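Side-chain contacts in aminotransferase class-III (Sphaerobacter thermophilus DSM 20745, PDB 6K8H), which belongs to the class-III aminotransferases, a family of the PLP-dependent aminotransferase fold, and forms a two-chain assembly: residues I105-L110 / V323-G328; V196-F199 / G204-R207; M300-P305 / P309-H314. All blocks are in the same frame, centred on the assembly; numbering follows the deposited sequence.

Interaction 1 (I105-L110 / V323-G328); sequences IALAEL and VTMVAG
Apolar contact accounts for the whole of this junction, and Leu-107 supplies one side of it. Its CD2 methyl lies 3.9 Å from CE of Met-325 and 4.1 Å from SD of the same residue; within the methionine side chain it is the thioether end that touches. The two side chains meet at about a right angle. Met-325 reaches this position through a folded chain, bent at chi2 (-65°) and again at chi3 (93°), which lays SD and CE alongside the CD2 methyl.

The leucine's other branch makes contact with backbone. CD1 of Leu-107 lies against the C=O group of Gly-328, 4.0 Å from atom C of Gly-328, because the glycine has no side chain to cover its helix backbone on the side facing the leucine. Helix 102-114 here packs against helix 322-334 within the PLP-dependent aminotransferase fold, with a CA separation of 6.2 Å between Leu-107 and Met-325.

Both side chains also touch Phe-123 of strand 120-124, an outermost strand of the seven-stranded sheet. One turn further along, Leu-110 extends the helix pairing onto Leu-329 and Met-332. Glu-109 forms a salt bridge through OE1 with Arg-25 of the second subunit.

Interaction 2 (V196-F199 / G204-R207); sequences VLPF and GTER
Pro-198 and Thr-205 meet at a slant, with the hydroxyl of the threonine brought up to the CD-CG side of the proline ring. OG1 of Thr-205 lies 3.6 Å from CD and 4.0 Å from CG of Pro-198, while the same ring carbons also pack on the backbone N of Thr-205, CD at 3.8 Å. Chi1 of -70° places OG1 opposite the threonine's own carbonyl carbon and sends CG2 along a different direction, which is why the oxygen, not the methyl, faces the proline. OG1 of Thr-205 is 3.1 Å from O of Pro-198, and it hydrogen-bonds to O of Asp-201. That aspartate acts as the N-cap of helix 202-211, its OD1 accepting from N of Gly-204.

Next to this pair, CG of Pro-198 stands 4.1 Å from atom C of Gly-204, so the ring lies against the first turn of the helix. Leu-197 adds a second, looser contact: CB approaches OG1 of Thr-205 at 4.1 Å, and CD2 reaches the backbone O of Thr-205 at the same distance.

All four touching residues are buried. After a short turn, helix 202-211 folds back on the end of strand 194-197, an outermost strand of the seven-stranded sheet. Leu-197 and Thr-205 both rest on Phe-150 of the adjacent strand 146-150, and Thr-205 also packs on Phe-237 and Leu-241 of helix 235-248.

Interaction 3 (M300-P305 / P309-H314); sequences MSVFDP and PPRAPH
A chain reversal in the loop between helices 297-300 and 322-334 brings the short 3-10 segment 301-303 against the irregular residues 309-314. Arg-311 lays its guanidinium across Val-302, with CG1 3.8 Å above the plane and over its centre. The bend at chi3 (-86°) turns the group back along the 3-10 segment, where NH2 makes a weak 2.8 Å hydrogen bond to OG of Ser-301, which is also bonded to Glu-298 O. Water 1, in the guanidinium plane, accepts from Arg-311 NE and N and donates to Ser-301 O, so one water bridges the backbone N and NE of Arg-311 to the serine carbonyl.

Ala-312 N donates to Val-302 O, 2.8 Å away, with an N-H...O angle of 158°. In this PLP-dependent aminotransferase fold the loop lies at the subunit interface: His-314 N bonds to Thr-37 OG1 of the second subunit.

Ala-312 CB packs 4.0 Å from both CG2 of Val-302 and CE1 of Phe-303. The Phe-303 and His-314 rings stand obliquely, planes at 57°, and CD1 of Phe-303 meets CB of His-314 at 3.8 Å. ND1 of His-314 hydrogen-bonds to NE of Arg-122. Pro-310 CB contacts Phe-303 O at 3.6 Å.

Overall arrangement
The three contacts are spread over one chain without touching each other. Residues 105-110 and 323-328 of interaction 1 enclose the other two in sequence, and interaction 2 is complete before interaction 3 begins. Interactions 1 and 3 are the closer pair, with centres 21 Å and nearest atoms about 9 Å apart; both flank strand 120-124 and both reach the second subunit. Interaction 2 belongs to the opposite outer strand, 194-197, its centre 37 Å from that of interaction 1 and 31 Å from that of interaction 3. The side chain of His-314 is about 8 Å from a bound PLR, and that of Met-325 is about 13 Å from a bound PLR.

Interaction 1 (I105-L110 / V323-G328)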
loop_
_atom_site.group_PDB
_atom_site.type_symbol
_atom_site.label_atom_id
_atom_site.label_comp_id
_atom_site.label_asym_id
_atom_site.label_seq_id
_atom_site.Cartn_x
_atom_site.Cartn_y
_atom_site.Cartn_z
ATOM N N ILE B 105 8.772 14.367 -9.464
ATOM C CA ILE B 105 10.038 14.542 -10.174
ATOM C C ILE B 105 11.137 14.929 -9.206
ATOM O O ILE B 105 12.267 14.448 -9.310
ATOM C CB ILE B 105 9.900 15.588 -11.294
ATOM C CG1 ILE B 105 8.753 15.205 -12.227
ATOM C CG2 ILE B 105 11.234 15.698 -12.055
ATOM C CD1 ILE B 105 8.456 16.243 -13.291
ATOM N N ALA B 106 10.837 15.835 -8.271
ATOM C CA ALA B 106 11.862 16.308 -7.343
ATOM C C ALA B 106 12.398 15.166 -6.482
ATOM O O ALA B 106 13.623 14.992 -6.335
ATOM C CB ALA B 106 11.285 17.419 -6.466
ATOM N N LEU B 107 11.489 14.346 -5.927
ATOM C CA LEU B 107 11.958 13.234 -5.097
ATOM C C LEU B 107 12.694 12.181 -5.927
ATOM O O LEU B 107 13.703 11.618 -5.471
ATOM C CB LEU B 107 10.800 12.596 -4.324
ATOM C CG LEU B 107 11.264 11.588 -3.262
ATOM C CD1 LEU B 107 12.394 12.160 -2.396
ATOM C CD2 LEU B 107 10.107 11.115 -2.359
ATOM N N ALA B 108 12.200 11.882 -7.135
ATOM C CA ALA B 108 12.907 10.942 -7.997
ATOM C C ALA B 108 14.306 11.449 -8.349
ATOM O O ALA B 108 15.269 10.666 -8.387
ATOM C CB ALA B 108 12.077 10.670 -9.253
ATOM N N GLU B 109 14.441 12.755 -8.610
ATOM C CA GLU B 109 15.754 13.331 -8.885
ATOM C C GLU B 109 16.700 13.139 -7.699
ATOM O O GLU B 109 17.859 12.738 -7.876
ATOM C CB GLU B 109 15.599 14.810 -9.257
ATOM C CG GLU B 109 15.306 15.019 -10.755
ATOM C CD GLU B 109 14.784 16.417 -11.100
ATOM O OE1 GLU B 109 14.524 17.219 -10.178
ATOM O OE2 GLU B 109 14.620 16.702 -12.307
ATOM N N LEU B 110 16.217 13.376 -6.474
ATOM C CA LEU B 110 17.085 13.163 -5.312
ATOM C C LEU B 110 17.510 11.696 -5.182
ATOM O O LEU B 110 18.701 11.392 -5.006
ATOM C CB LEU B 110 16.390 13.638 -4.034
ATOM C CG LEU B 110 17.214 13.532 -2.737
ATOM C CD1 LEU B 110 16.830 14.648 -1.750
ATOM C CD2 LEU B 110 17.061 12.158 -2.075
ATOM N N VAL B 323 1.739 15.178 -0.789
ATOM C CA VAL B 323 2.119 15.248 0.615
ATOM C C VAL B 323 3.298 14.321 0.889
ATOM O O VAL B 323 4.318 14.743 1.443
ATOM C CB VAL B 323 0.921 14.944 1.526
ATOM C CG1 VAL B 323 1.394 14.865 2.962
ATOM C CG2 VAL B 323 -0.118 16.042 1.362
ATOM N N THR B 324 3.173 13.045 0.514
ATOM C CA THR B 324 4.281 12.110 0.696
ATOM C C THR B 324 5.529 12.569 -0.048
ATOM O O THR B 324 6.644 12.453 0.474
ATOM C CB THR B 324 3.878 10.715 0.227
ATOM O OG1 THR B 324 2.753 10.261 0.982
ATOM C CG2 THR B 324 5.055 9.712 0.382
ATOM N N MET B 325 5.366 13.123 -1.254
ATOM C CA MET B 325 6.536 13.532 -2.033
ATOM C C MET B 325 7.266 14.691 -1.369
ATOM O O MET B 325 8.497 14.695 -1.299
ATOM C CB MET B 325 6.119 13.904 -3.457
ATOM C CG MET B 325 5.549 12.734 -4.252
ATOM S SD MET B 325 6.715 11.388 -4.586
ATOM C CE MET B 325 6.410 10.289 -3.189
ATOM N N VAL B 326 6.515 15.674 -0.860
ATOM C CA VAL B 326 7.109 16.833 -0.207
ATOM C C VAL B 326 7.740 16.444 1.131
ATOM O O VAL B 326 8.861 16.862 1.452
ATOM C CB VAL B 326 6.038 17.928 -0.070
ATOM C CG1 VAL B 326 6.429 18.934 0.959
ATOM C CG2 VAL B 326 5.808 18.604 -1.446
ATOM N N ALA B 327 7.038 15.638 1.928
ATOM C CA ALA B 327 7.597 15.206 3.205
ATOM C C ALA B 327 8.850 14.356 2.998
ATOM O O ALA B 327 9.837 14.494 3.736
ATOM C CB ALA B 327 6.545 14.441 4.004
ATOM N N GLY B 328 8.837 13.485 1.986
ATOM C CA GLY B 328 10.015 12.695 1.678
ATOM C C GLY B 328 11.173 13.538 1.180
ATOM O O GLY B 328 12.321 13.318 1.571
#

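Interaction 2 (V196-F199 / G204-R207)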
loop_
_atom_site.group_PDB
_atom_site.type_symbol
_atom_site.label_atom_id
_atom_site.label_comp_id
_atom_site.label_asym_id
_atom_site.label_seq_id
_atom_site.Cartn_x
_atom_site.Cartn_y
_atom_site.Cartn_z
ATOM N N VAL B 196 13.539 -21.011 -1.781
ATOM C CA VAL B 196 14.024 -20.464 -0.511
ATOM C C VAL B 196 15.499 -20.818 -0.343
ATOM O O VAL B 196 15.862 -21.997 -0.260
ATOM C CB VAL B 196 13.197 -20.980 0.680
ATOM C CG1 VAL B 196 13.618 -20.258 1.947
ATOM C CG2 VAL B 196 11.695 -20.763 0.434
ATOM N N LEU B 197 16.350 -19.789 -0.275
ATOM C CA LEU B 197 17.801 -19.838 -0.239
ATOM C C LEU B 197 18.320 -19.626 1.177
ATOM O O LEU B 197 17.640 -19.042 2.025
ATOM C CB LEU B 197 18.403 -18.768 -1.161
ATOM C CG LEU B 197 17.819 -18.638 -2.573
ATOM C CD1 LEU B 197 18.289 -17.351 -3.218
ATOM C CD2 LEU B 197 18.214 -19.831 -3.410
ATOM N N PRO B 198 19.534 -20.106 1.470
ATOM C CA PRO B 198 20.137 -19.859 2.793
ATOM C C PRO B 198 20.979 -18.587 2.853
ATOM O O PRO B 198 21.995 -18.478 2.149
ATOM C CB PRO B 198 21.001 -21.108 3.018
ATOM C CG PRO B 198 21.377 -21.568 1.620
ATOM C CD PRO B 198 20.265 -21.117 0.686
ATOM N N PHE B 199 20.585 -17.625 3.701
ATOM C CA PHE B 199 21.306 -16.354 3.765
ATOM C C PHE B 199 22.744 -16.589 4.231
ATOM O O PHE B 199 22.996 -17.380 5.142
ATOM C CB PHE B 199 20.573 -15.378 4.698
ATOM C CG PHE B 199 21.037 -13.939 4.593
ATOM C CD1 PHE B 199 20.580 -13.112 3.571
ATOM C CD2 PHE B 199 21.927 -13.413 5.519
ATOM C CE1 PHE B 199 20.984 -11.782 3.478
ATOM C CE2 PHE B 199 22.341 -12.086 5.421
ATOM C CZ PHE B 199 21.869 -11.274 4.394
ATOM N N GLY B 204 25.101 -23.300 -0.887
ATOM C CA GLY B 204 23.719 -23.710 -1.070
ATOM C C GLY B 204 22.941 -22.751 -1.951
ATOM O O GLY B 204 22.129 -23.171 -2.783
ATOM N N THR B 205 23.189 -21.448 -1.787
ATOM C CA THR B 205 22.541 -20.438 -2.619
ATOM C C THR B 205 22.836 -20.678 -4.098
ATOM O O THR B 205 21.924 -20.681 -4.938
ATOM C CB THR B 205 23.013 -19.042 -2.189
ATOM O OG1 THR B 205 22.462 -18.720 -0.904
ATOM C CG2 THR B 205 22.612 -17.981 -3.193
ATOM N N GLU B 206 24.112 -20.905 -4.431
ATOM C CA GLU B 206 24.490 -21.139 -5.820
ATOM C C GLU B 206 23.887 -22.431 -6.347
ATOM O O GLU B 206 23.381 -22.464 -7.475
ATOM C CB GLU B 206 26.014 -21.158 -5.954
ATOM C CG GLU B 206 26.644 -19.775 -5.898
ATOM C CD GLU B 206 28.124 -19.778 -6.251
ATOM O OE1 GLU B 206 28.778 -20.836 -6.090
ATOM O OE2 GLU B 206 28.628 -18.722 -6.695
ATOM N N ARG B 207 23.916 -23.503 -5.549
ATOM C CA ARG B 207 23.374 -24.769 -6.034
ATOM C C ARG B 207 21.879 -24.651 -6.329
ATOM O O ARG B 207 21.391 -25.173 -7.343
ATOM C CB ARG B 207 23.639 -25.882 -5.018
ATOM C CG ARG B 207 25.102 -26.340 -4.907
ATOM C CD ARG B 207 25.234 -27.497 -3.902
ATOM N NE ARG B 207 25.321 -27.016 -2.521
ATOM C CZ ARG B 207 24.761 -27.611 -1.464
ATOM N NH1 ARG B 207 24.051 -28.726 -1.622
ATOM N NH2 ARG B 207 24.907 -27.084 -0.243
#

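Interaction 3 (M300-P305 / P309-H314)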
loop_
_atom_site.group_PDB
_atom_site.type_symbol
_atom_site.label_atom_id
_atom_site.label_comp_id
_atom_site.label_asym_id
_atom_site.label_seq_id
_atom_site.Cartn_x
_atom_site.Cartn_y
_atom_site.Cartn_z
ATOM N N MET B 300 13.423 -1.183 -15.567
ATOM C CA MET B 300 12.264 -0.351 -15.283
ATOM C C MET B 300 11.445 -0.042 -16.531
ATOM O O MET B 300 10.296 0.387 -16.397
ATOM C CB MET B 300 12.708 0.943 -14.594
ATOM C CG MET B 300 13.313 0.728 -13.205
ATOM S SD MET B 300 12.056 0.269 -12.009
ATOM C CE MET B 300 11.127 1.806 -11.984
ATOM N N SER B 301 11.987 -0.281 -17.734
ATOM C CA SER B 301 11.233 -0.012 -18.958
ATOM C C SER B 301 9.959 -0.847 -19.083
ATOM O O SER B 301 9.089 -0.495 -19.885
ATOM C CB SER B 301 12.119 -0.240 -20.183
ATOM O OG SER B 301 12.456 -1.606 -20.282
ATOM N N VAL B 302 9.813 -1.929 -18.312
ATOM C CA VAL B 302 8.559 -2.685 -18.333
ATOM C C VAL B 302 7.380 -1.819 -17.903
ATOM O O VAL B 302 6.226 -2.148 -18.201
ATOM C CB VAL B 302 8.654 -3.955 -17.450
ATOM C CG1 VAL B 302 9.819 -4.819 -17.902
ATOM C CG2 VAL B 302 8.793 -3.593 -15.966
ATOM N N PHE B 303 7.643 -0.714 -17.199
ATOM C CA PHE B 303 6.605 0.200 -16.738
ATOM C C PHE B 303 6.318 1.351 -17.701
ATOM O O PHE B 303 5.325 2.067 -17.514
ATOM C CB PHE B 303 7.011 0.809 -15.400
ATOM C CG PHE B 303 7.098 -0.173 -14.278
ATOM C CD1 PHE B 303 5.970 -0.845 -13.828
ATOM C CD2 PHE B 303 8.308 -0.397 -13.639
ATOM C CE1 PHE B 303 6.059 -1.734 -12.773
ATOM C CE2 PHE B 303 8.399 -1.284 -12.579
ATOM C CZ PHE B 303 7.269 -1.953 -12.150
ATOM N N ASP B 304 7.172 1.571 -18.684
ATOM C CA ASP B 304 7.090 2.746 -19.546
ATOM C C ASP B 304 5.816 2.704 -20.386
ATOM O O ASP B 304 5.656 1.784 -21.199
ATOM C CB ASP B 304 8.340 2.771 -20.438
ATOM C CG ASP B 304 8.451 4.025 -21.296
ATOM O OD1 ASP B 304 7.455 4.745 -21.465
ATOM O OD2 ASP B 304 9.557 4.272 -21.825
ATOM N N PRO B 305 4.903 3.667 -20.242
ATOM C CA PRO B 305 3.672 3.648 -21.040
ATOM C C PRO B 305 3.771 4.414 -22.347
ATOM O O PRO B 305 2.778 4.485 -23.074
ATOM C CB PRO B 305 2.668 4.325 -20.098
ATOM C CG PRO B 305 3.527 5.410 -19.423
ATOM C CD PRO B 305 4.919 4.799 -19.290
ATOM N N PRO B 309 1.304 0.117 -24.882
ATOM C CA PRO B 309 0.933 -0.276 -23.516
ATOM C C PRO B 309 2.135 -0.779 -22.742
ATOM O O PRO B 309 2.995 -1.486 -23.293
ATOM C CB PRO B 309 -0.100 -1.393 -23.732
ATOM C CG PRO B 309 0.170 -1.912 -25.126
ATOM C CD PRO B 309 0.662 -0.724 -25.906
ATOM N N PRO B 310 2.230 -0.455 -21.459
ATOM C CA PRO B 310 3.364 -0.955 -20.678
ATOM C C PRO B 310 3.247 -2.464 -20.512
ATOM O O PRO B 310 2.148 -3.010 -20.385
ATOM C CB PRO B 310 3.225 -0.222 -19.337
ATOM C CG PRO B 310 1.738 0.025 -19.222
ATOM C CD PRO B 310 1.245 0.262 -20.631
ATOM N N ARG B 311 4.394 -3.141 -20.500
ATOM C CA ARG B 311 4.419 -4.609 -20.280
ATOM C C ARG B 311 3.859 -4.891 -18.883
ATOM O O ARG B 311 3.171 -5.901 -18.725
ATOM C CB ARG B 311 5.840 -5.156 -20.427
ATOM C CG ARG B 311 6.350 -5.220 -21.858
ATOM C CD ARG B 311 7.830 -5.546 -21.934
ATOM N NE ARG B 311 8.630 -4.343 -21.824
ATOM C CZ ARG B 311 9.951 -4.307 -21.720
ATOM N NH1 ARG B 311 10.653 -5.432 -21.701
ATOM N NH2 ARG B 311 10.558 -3.141 -21.628
ATOM N N ALA B 312 4.167 -4.017 -17.918
ATOM C CA ALA B 312 3.708 -4.156 -16.536
ATOM C C ALA B 312 2.908 -2.919 -16.144
ATOM O O ALA B 312 3.496 -1.883 -15.794
ATOM C CB ALA B 312 4.894 -4.340 -15.586
ATOM N N PRO B 313 1.563 -2.988 -16.177
ATOM C CA PRO B 313 0.735 -1.857 -15.769
ATOM C C PRO B 313 0.990 -1.576 -14.283
ATOM O O PRO B 313 1.188 -2.505 -13.541
ATOM C CB PRO B 313 -0.699 -2.357 -15.972
ATOM C CG PRO B 313 -0.563 -3.500 -16.950
ATOM C CD PRO B 313 0.784 -4.118 -16.658
ATOM N N HIS B 314 1.048 -0.298 -13.909
ATOM C CA HIS B 314 1.237 0.051 -12.482
ATOM C C HIS B 314 0.430 1.295 -12.102
ATOM O O HIS B 314 0.967 2.390 -12.185
ATOM C CB HIS B 314 2.714 0.157 -12.098
ATOM C CG HIS B 314 2.902 0.671 -10.712
ATOM N ND1 HIS B 314 3.818 1.642 -10.401
ATOM C CD2 HIS B 314 2.269 0.371 -9.564
ATOM C CE1 HIS B 314 3.755 1.904 -9.113
ATOM N NE2 HIS B 314 2.807 1.143 -8.580
HETATM O O HOH W 1 6.936 -1.696 -21.551
HETATM O O HOH W 2 3.259 1.459 -16.218
#